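Local structure of PUA domain-containing protein (Pyrococcus horikoshii, 3D79) at residues Asp45-Glu57 and Leu60-Asp72. The protein is of unknown function but carries a PUA domain and probably binds RNA. Sequence-based numbering, arbitrary orientation.
Sequences DEVKVAEFDKTTE and LVNDKPMFIRRKD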
loop_
_atom_site.group_PDB
_atom_site.type_symbol
_atom_site.label_atom_id
_atom_site.label_comp_id
_atom_site.label_asym_id
_atom_site.label_seq_id
_atom_site.Cartn_x
_atom_site.Cartn_y
_atom_site.Cartn_z
ATOM N N ASP A 45 5.295 -17.779 -9.592
ATOM C CA ASP A 45 4.858 -17.974 -8.203
ATOM C C ASP A 45 3.478 -18.620 -8.107
ATOM O O ASP A 45 2.630 -18.412 -8.973
ATOM C CB ASP A 45 4.839 -16.642 -7.439
ATOM C CG ASP A 45 6.232 -16.113 -7.118
ATOM O OD1 ASP A 45 7.180 -16.914 -6.958
ATOM O OD2 ASP A 45 6.378 -14.880 -7.010
ATOM N N GLU A 46 3.257 -19.397 -7.048
ATOM C CA GLU A 46 1.931 -19.930 -6.771
ATOM C C GLU A 46 1.107 -18.842 -6.097
ATOM O O GLU A 46 1.408 -18.434 -4.974
ATOM C CB GLU A 46 1.988 -21.176 -5.883
ATOM C CG GLU A 46 0.630 -21.872 -5.771
ATOM C CD GLU A 46 0.710 -23.264 -5.175
ATOM O OE1 GLU A 46 1.532 -23.486 -4.265
ATOM O OE2 GLU A 46 -0.063 -24.139 -5.621
ATOM N N VAL A 47 0.072 -18.379 -6.791
ATOM C CA VAL A 47 -0.741 -17.269 -6.309
ATOM C C VAL A 47 -2.157 -17.750 -6.025
ATOM O O VAL A 47 -2.749 -18.479 -6.822
ATOM C CB VAL A 47 -0.735 -16.082 -7.298
ATOM C CG1 VAL A 47 -1.418 -14.874 -6.690
ATOM C CG2 VAL A 47 0.692 -15.722 -7.674
ATOM N N LYS A 48 -2.676 -17.353 -4.868
ATOM C CA LYS A 48 -3.996 -17.769 -4.425
ATOM C C LYS A 48 -4.784 -16.548 -3.978
ATOM O O LYS A 48 -4.205 -15.509 -3.656
ATOM C CB LYS A 48 -3.879 -18.778 -3.277
ATOM C CG LYS A 48 -3.325 -20.140 -3.687
ATOM C CD LYS A 48 -3.054 -20.998 -2.467
ATOM C CE LYS A 48 -2.166 -22.186 -2.805
ATOM N NZ LYS A 48 -1.655 -22.831 -1.564
ATOM N N VAL A 49 -6.105 -16.667 -3.970
ATOM C CA VAL A 49 -6.948 -15.573 -3.493
ATOM C C VAL A 49 -7.881 -16.061 -2.392
ATOM O O VAL A 49 -8.497 -17.126 -2.514
ATOM C CB VAL A 49 -7.728 -14.881 -4.647
ATOM C CG1 VAL A 49 -8.566 -15.885 -5.435
ATOM C CG2 VAL A 49 -8.590 -13.731 -4.117
ATOM N N ALA A 50 -7.951 -15.282 -1.316
ATOM C CA ALA A 50 -8.878 -15.528 -0.216
ATOM C C ALA A 50 -9.806 -14.333 -0.055
ATOM O O ALA A 50 -9.417 -13.194 -0.310
ATOM C CB ALA A 50 -8.121 -15.782 1.071
ATOM N N GLU A 51 -11.042 -14.595 0.353
ATOM C CA GLU A 51 -11.992 -13.518 0.579
ATOM C C GLU A 51 -11.819 -12.949 1.978
ATOM O O GLU A 51 -11.749 -13.696 2.955
ATOM C CB GLU A 51 -13.432 -14.003 0.378
ATOM C CG GLU A 51 -14.474 -12.907 0.551
ATOM C CD GLU A 51 -15.891 -13.392 0.320
ATOM O OE1 GLU A 51 -16.242 -13.674 -0.842
ATOM O OE2 GLU A 51 -16.654 -13.477 1.305
ATOM N N PHE A 52 -11.733 -11.623 2.068
ATOM C CA PHE A 52 -11.854 -10.956 3.357
ATOM C C PHE A 52 -13.314 -10.554 3.576
ATOM O O PHE A 52 -13.911 -10.912 4.587
ATOM C CB PHE A 52 -10.938 -9.735 3.463
ATOM C CG PHE A 52 -11.153 -8.942 4.721
ATOM C CD1 PHE A 52 -10.615 -9.376 5.930
ATOM C CD2 PHE A 52 -11.918 -7.777 4.704
ATOM C CE1 PHE A 52 -10.827 -8.657 7.102
ATOM C CE2 PHE A 52 -12.141 -7.057 5.870
ATOM C CZ PHE A 52 -11.590 -7.495 7.067
ATOM N N ASP A 53 -13.863 -9.790 2.637
ATOM C CA ASP A 53 -15.303 -9.494 2.618
ATOM C C ASP A 53 -15.816 -9.378 1.185
ATOM O O ASP A 53 -15.117 -9.753 0.247
ATOM C CB ASP A 53 -15.658 -8.271 3.487
ATOM C CG ASP A 53 -15.153 -6.951 2.920
ATOM O OD1 ASP A 53 -14.871 -6.842 1.706
ATOM O OD2 ASP A 53 -15.063 -5.995 3.714
ATOM N N LYS A 54 -17.030 -8.858 1.010
ATOM C CA LYS A 54 -17.677 -8.897 -0.304
ATOM C C LYS A 54 -17.134 -7.897 -1.328
ATOM O O LYS A 54 -17.476 -7.972 -2.513
ATOM C CB LYS A 54 -19.204 -8.776 -0.166
ATOM C CG LYS A 54 -19.832 -9.846 0.727
ATOM C CD LYS A 54 -19.417 -11.248 0.322
ATOM C CE LYS A 54 -19.858 -12.266 1.357
ATOM N NZ LYS A 54 -19.346 -13.633 1.034
ATOM N N THR A 55 -16.292 -6.968 -0.880
ATOM C CA THR A 55 -15.642 -6.048 -1.802
ATOM C C THR A 55 -14.112 -6.183 -1.769
ATOM O O THR A 55 -13.416 -5.508 -2.527
ATOM C CB THR A 55 -16.048 -4.570 -1.547
ATOM O OG1 THR A 55 -15.574 -4.145 -0.265
ATOM C CG2 THR A 55 -17.567 -4.395 -1.617
ATOM N N THR A 56 -13.607 -7.070 -0.912
ATOM C CA THR A 56 -12.170 -7.120 -0.607
ATOM C C THR A 56 -11.603 -8.532 -0.620
ATOM O O THR A 56 -12.090 -9.414 0.086
ATOM C CB THR A 56 -11.875 -6.492 0.771
ATOM O OG1 THR A 56 -12.544 -5.229 0.878
ATOM C CG2 THR A 56 -10.369 -6.287 0.970
ATOM N N GLU A 57 -10.554 -8.731 -1.415
ATOM C CA GLU A 57 -9.859 -10.013 -1.463
ATOM C C GLU A 57 -8.418 -9.851 -0.994
ATOM O O GLU A 57 -7.851 -8.764 -1.083
ATOM C CB GLU A 57 -9.864 -10.576 -2.880
ATOM C CG GLU A 57 -11.231 -10.998 -3.403
ATOM C CD GLU A 57 -11.234 -11.109 -4.913
ATOM O OE1 GLU A 57 -11.046 -10.068 -5.583
ATOM O OE2 GLU A 57 -11.411 -12.231 -5.427
ATOM N N LEU A 60 -2.471 -14.061 -1.980
ATOM C CA LEU A 60 -1.339 -14.728 -1.350
ATOM C C LEU A 60 -0.341 -15.177 -2.402
ATOM O O LEU A 60 -0.730 -15.720 -3.435
ATOM C CB LEU A 60 -1.804 -15.936 -0.528
ATOM C CG LEU A 60 -2.712 -15.637 0.676
ATOM C CD1 LEU A 60 -4.181 -15.747 0.279
ATOM C CD2 LEU A 60 -2.393 -16.561 1.849
ATOM N N VAL A 61 0.938 -14.933 -2.138
ATOM C CA VAL A 61 2.016 -15.358 -3.029
ATOM C C VAL A 61 2.849 -16.377 -2.266
ATOM O O VAL A 61 3.465 -16.043 -1.252
ATOM C CB VAL A 61 2.891 -14.172 -3.485
ATOM C CG1 VAL A 61 3.955 -14.641 -4.467
ATOM C CG2 VAL A 61 2.030 -13.094 -4.131
ATOM N N ASN A 62 2.847 -17.615 -2.754
ATOM C CA ASN A 62 3.471 -18.743 -2.052
ATOM C C ASN A 62 3.074 -18.766 -0.572
ATOM O O ASN A 62 3.924 -18.850 0.327
ATOM C CB ASN A 62 4.990 -18.742 -2.262
ATOM C CG ASN A 62 5.368 -18.724 -3.733
ATOM O OD1 ASN A 62 4.743 -19.398 -4.556
ATOM N ND2 ASN A 62 6.389 -17.946 -4.072
ATOM N N ASP A 63 1.761 -18.655 -0.362
ATOM C CA ASP A 63 1.086 -18.719 0.943
ATOM C C ASP A 63 1.286 -17.527 1.890
ATOM O O ASP A 63 0.780 -17.538 3.018
ATOM C CB ASP A 63 1.350 -20.065 1.639
ATOM C CG ASP A 63 0.937 -21.243 0.783
ATOM O OD1 ASP A 63 -0.257 -21.328 0.408
ATOM O OD2 ASP A 63 1.812 -22.081 0.475
ATOM N N LYS A 64 1.998 -16.496 1.447
ATOM C CA LYS A 64 2.101 -15.288 2.265
ATOM C C LYS A 64 1.155 -14.200 1.748
ATOM O O LYS A 64 1.127 -13.926 0.552
ATOM C CB LYS A 64 3.547 -14.791 2.392
ATOM C CG LYS A 64 4.137 -14.142 1.168
ATOM C CD LYS A 64 5.645 -13.982 1.316
ATOM C CE LYS A 64 6.297 -13.661 -0.018
ATOM N NZ LYS A 64 5.872 -14.603 -1.096
ATOM N N PRO A 65 0.353 -13.603 2.652
ATOM C CA PRO A 65 -0.545 -12.518 2.252
ATOM C C PRO A 65 0.261 -11.334 1.735
ATOM O O PRO A 65 1.101 -10.791 2.459
ATOM C CB PRO A 65 -1.285 -12.159 3.549
ATOM C CG PRO A 65 -0.486 -12.748 4.648
ATOM C CD PRO A 65 0.235 -13.927 4.087
ATOM N N MET A 66 0.019 -10.953 0.484
ATOM C CA MET A 66 0.811 -9.910 -0.152
ATOM C C MET A 66 0.007 -8.684 -0.561
ATOM O O MET A 66 0.454 -7.560 -0.343
ATOM C CB MET A 66 1.572 -10.464 -1.366
ATOM C CG MET A 66 2.838 -11.243 -1.003
ATOM S SD MET A 66 4.072 -10.259 -0.128
ATOM C CE MET A 66 4.494 -9.049 -1.374
ATOM N N PHE A 67 -1.162 -8.898 -1.167
ATOM C CA PHE A 67 -1.917 -7.782 -1.743
ATOM C C PHE A 67 -3.375 -7.751 -1.340
ATOM O O PHE A 67 -3.984 -8.790 -1.068
ATOM C CB PHE A 67 -1.863 -7.809 -3.274
ATOM C CG PHE A 67 -0.513 -8.134 -3.822
ATOM C CD1 PHE A 67 0.537 -7.231 -3.691
ATOM C CD2 PHE A 67 -0.283 -9.351 -4.457
ATOM C CE1 PHE A 67 1.812 -7.537 -4.193
ATOM C CE2 PHE A 67 0.979 -9.662 -4.964
ATOM C CZ PHE A 67 2.030 -8.761 -4.819
ATOM N N ILE A 68 -3.914 -6.536 -1.327
ATOM C CA ILE A 68 -5.356 -6.314 -1.280
ATOM C C ILE A 68 -5.858 -6.267 -2.717
ATOM O O ILE A 68 -5.169 -5.763 -3.601
ATOM C CB ILE A 68 -5.696 -4.990 -0.528
ATOM C CG1 ILE A 68 -7.170 -4.953 -0.105
ATOM C CG2 ILE A 68 -5.316 -3.752 -1.343
ATOM C CD1 ILE A 68 -7.427 -3.944 1.016
ATOM N N ARG A 69 -7.040 -6.818 -2.966
ATOM C CA ARG A 69 -7.673 -6.615 -4.260
ATOM C C ARG A 69 -9.064 -6.036 -4.065
ATOM O O ARG A 69 -9.857 -6.549 -3.273
ATOM C CB ARG A 69 -7.712 -7.890 -5.109
ATOM C CG ARG A 69 -8.276 -7.643 -6.520
ATOM C CD ARG A 69 -7.966 -8.771 -7.494
ATOM N NE ARG A 69 -8.701 -9.998 -7.197
ATOM C CZ ARG A 69 -8.649 -11.106 -7.935
ATOM N NH1 ARG A 69 -7.897 -11.153 -9.030
ATOM N NH2 ARG A 69 -9.355 -12.171 -7.582
ATOM N N ARG A 70 -9.305 -4.927 -4.755
ATOM C CA ARG A 70 -10.615 -4.299 -4.836
ATOM C C ARG A 70 -10.973 -4.296 -6.311
ATOM O O ARG A 70 -10.301 -3.638 -7.114
ATOM C CB ARG A 70 -10.560 -2.877 -4.288
ATOM C CG ARG A 70 -10.422 -2.799 -2.774
ATOM C CD ARG A 70 -11.779 -2.642 -2.100
ATOM N NE ARG A 70 -11.712 -2.932 -0.670
ATOM C CZ ARG A 70 -11.573 -2.016 0.281
ATOM N NH1 ARG A 70 -11.521 -2.392 1.552
ATOM N NH2 ARG A 70 -11.482 -0.728 -0.034
ATOM N N LYS A 71 -12.031 -5.035 -6.649
ATOM C CA LYS A 71 -12.372 -5.414 -8.032
ATOM C C LYS A 71 -11.208 -6.056 -8.794
ATOM O O LYS A 71 -10.880 -7.219 -8.538
ATOM C CB LYS A 71 -13.079 -4.285 -8.826
ATOM C CG LYS A 71 -12.682 -2.839 -8.491
ATOM C CD LYS A 71 -11.700 -2.236 -9.504
ATOM C CE LYS A 71 -12.413 -1.428 -10.600
ATOM N NZ LYS A 71 -13.156 -2.283 -11.585
ATOM N N ASP A 72 -10.576 -5.318 -9.703
ATOM C CA ASP A 72 -9.444 -5.859 -10.449
ATOM C C ASP A 72 -8.133 -5.144 -10.122
ATOM O O ASP A 72 -7.100 -5.424 -10.742
ATOM C CB ASP A 72 -9.722 -5.847 -11.961
ATOM C CG ASP A 72 -9.714 -4.449 -12.556
ATOM O OD1 ASP A 72 -9.317 -4.308 -13.734
ATOM O OD2 ASP A 72 -10.108 -3.493 -11.860
HETATM O O HOH W 1 -0.113 -18.938 -2.474
HETATM O O HOH W 2 1.286 -21.537 -2.501
HETATM O O HOH W 3 -14.263 -4.283 -4.787
HETATM O O HOH W 4 -12.119 -7.569 -4.864
HETATM O O HOH W 5 -12.170 -9.671 -8.277
#
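E57 and R69 form a hydrogen-bonded antiparallel pair in the second of two successive β-hairpins, 47-51/56-61 and 56-61/64-70, of the antiparallel sheet in the Pre-PUA-like domain, and illustrate how a salt bridge can be built on strand pairing. Their side chains run side by side. NE of R69 reaches OE1 of E57 at 2.8 Å and NH2 of R69 meets OE2 of E57 at 3.0 Å, a side-on grip with one nitrogen for each oxygen. Carboxylate and guanidinium are turned 35° apart, and both nitrogens approach from above the carboxylate plane. The bend at chi3 (70°) turns the NE/NH2 edge of R69 toward the E57 carboxylate, while V49 CG2, on strand 47-51, touches NH2. Replacing R69 by an alanine would probably leave the E57 carboxylate without its charged mate and, despite two waters on OE1, less fixed in its rotation.

One residue along, R70 uses the same side-on approach on a single atom: NE and NH1 both donate to T56 OG1, which lies near the guanidinium plane. On the apolar side of T56, CG2 packs against I68 CG1 at 3.6 Å. At the other end, K48 and L60 exchange backbone hydrogen bonds beside the type I' turn V61-K64, and the extended K48 chain carries NZ to the syn lone pair of D63 OD1 (2.8 Å).

Further out, the T56 hydroxyl donates to D53 OD1, the oxygen that also closes an Asx turn with T55 N. I68 touches I173 of helix 172-177, and V47 packs on V21 of helix 18-32. N62 closes the strand end with both amide atoms: OD1 accepts from E46 N at 2.9 Å, and ND2 donates to D45 OD1, while D45 OD2 accepts from N42 N. The D45 carboxylate stands 87° to the N62 amide, and ND2 meets OD1 from above the carboxylate plane at 3.2 Å.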